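PDB 6PNR: alpha-glucosidase from [Eubacterium] rectale, which probably hydrolyses alpha-glycosides of sulfoquinovose, the sulfonated sugar of sulfolipids, as a family 31 glycoside hydrolase. Local coordinates for residues F192-D195 and S196-E199. Sequence-based numbering, arbitrary orientation.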
# COMPACT_ATOMS: atom_id res chain seq x y z
N PHE A 192 1.12 -16.02 -9.31
CA PHE A 192 1.81 -17.29 -9.05
C PHE A 192 1.92 -17.58 -7.55
O PHE A 192 2.89 -18.22 -7.11
CB PHE A 192 3.19 -17.30 -9.68
CG PHE A 192 3.21 -16.96 -11.15
CD1 PHE A 192 3.05 -17.96 -12.10
CD2 PHE A 192 3.40 -15.65 -11.57
CE1 PHE A 192 3.06 -17.66 -13.47
CE2 PHE A 192 3.42 -15.34 -12.93
CZ PHE A 192 3.25 -16.35 -13.88
N ARG A 193 0.95 -17.11 -6.76
CA ARG A 193 1.01 -17.24 -5.31
C ARG A 193 0.50 -18.58 -4.80
O ARG A 193 0.81 -18.94 -3.66
CB ARG A 193 0.23 -16.10 -4.65
CG ARG A 193 0.91 -14.73 -4.80
CD ARG A 193 0.02 -13.60 -4.28
NE ARG A 193 -1.12 -13.37 -5.16
CZ ARG A 193 -1.95 -12.34 -5.06
NH1 ARG A 193 -1.78 -11.43 -4.10
NH2 ARG A 193 -2.94 -12.21 -5.93
N ASN A 194 -0.25 -19.33 -5.60
CA ASN A 194 -0.89 -20.56 -5.14
C ASN A 194 -0.11 -21.80 -5.59
O ASN A 194 0.37 -21.86 -6.72
CB ASN A 194 -2.33 -20.62 -5.65
CG ASN A 194 -3.16 -19.46 -5.16
OD1 ASN A 194 -3.31 -18.44 -5.84
ND2 ASN A 194 -3.71 -19.60 -3.98
N ASP A 195 0.03 -22.77 -4.68
CA ASP A 195 0.84 -23.96 -4.95
C ASP A 195 0.29 -24.79 -6.10
O ASP A 195 1.05 -25.40 -6.86
CB ASP A 195 0.93 -24.86 -3.71
CG ASP A 195 1.89 -24.36 -2.66
OD1 ASP A 195 2.83 -23.59 -2.99
OD2 ASP A 195 1.70 -24.74 -1.49
N SER A 196 -1.03 -24.90 -6.22
CA SER A 196 -1.58 -25.88 -7.14
C SER A 196 -2.03 -25.28 -8.47
O SER A 196 -2.54 -26.02 -9.32
CB SER A 196 -2.75 -26.64 -6.49
OG SER A 196 -3.85 -25.78 -6.22
N PHE A 197 -1.84 -23.98 -8.68
CA PHE A 197 -2.26 -23.36 -9.93
C PHE A 197 -1.64 -21.98 -10.06
O PHE A 197 -1.41 -21.28 -9.07
CB PHE A 197 -3.79 -23.26 -10.03
CG PHE A 197 -4.45 -22.45 -8.94
CD1 PHE A 197 -4.64 -21.08 -9.09
CD2 PHE A 197 -4.92 -23.06 -7.78
CE1 PHE A 197 -5.25 -20.32 -8.09
CE2 PHE A 197 -5.54 -22.32 -6.78
CZ PHE A 197 -5.70 -20.95 -6.93
N HIS A 198 -1.35 -21.61 -11.30
CA HIS A 198 -1.18 -20.21 -11.69
C HIS A 198 -2.53 -19.68 -12.11
O HIS A 198 -3.37 -20.42 -12.63
CB HIS A 198 -0.18 -20.06 -12.84
CG HIS A 198 0.99 -20.99 -12.78
ND1 HIS A 198 1.75 -21.16 -11.65
CD2 HIS A 198 1.53 -21.80 -13.72
CE1 HIS A 198 2.71 -22.03 -11.89
NE2 HIS A 198 2.60 -22.44 -13.14
N GLU A 199 -2.76 -18.39 -11.89
CA GLU A 199 -4.01 -17.78 -12.32
C GLU A 199 -3.70 -16.50 -13.08
O GLU A 199 -3.04 -15.60 -12.54
CB GLU A 199 -4.96 -17.50 -11.14
CG GLU A 199 -6.27 -16.85 -11.57
CD GLU A 199 -7.33 -16.85 -10.47
OE1 GLU A 199 -7.34 -15.92 -9.65
OE2 GLU A 199 -8.16 -17.80 -10.43
O HOH W 1 1.53 -20.49 -9.04
O HOH W 2 -1.46 -18.77 -8.18
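Asn194 and Phe197 meet across the two-residue turn of the beta hairpin that joins strands 188-194 and 197-202, within a six-stranded antiparallel sheet, between strands 101-107 and 130-133, far from the inhibitor pocket. Their side chains run alongside each other, with the Asn194 amide stacked on the phenyl ring and the two planes 15° apart. Asn194 CB sits over the face of the ring, 3.7 Å from its centroid, in a CH-pi contact, and the amide continues over the rim, where CG comes within 3.4 Å of Phe197 CZ. Phe197 reaches this place with CG between its own backbone N and carbonyl carbon (chi1 60°), which brings the ring alongside Asn194. Arg105 makes a cation-pi contact with the same ring, and Tyr50 of the second subunit packs on it.

An aromatic pair, Phe192 with His198, lies further from the turn. The edge of the Phe192 ring is directed at the face of His198 in an offset edge-to-face stack, planes at 61°, with Phe192 CD1 3.5 Å from His198 ND1. Phe172 meets both rings, and His198 NE2 is hydrogen-bonded to Glu112.

No direct hydrogen bond joins the two segments here; water does the bridging. One molecule accepts from Asn194 N and donates to Phe197 O at 2.7 Å. The other donates to Asn194 O and lies in the plane of the imidazole, 2.7 Å from His198 ND1.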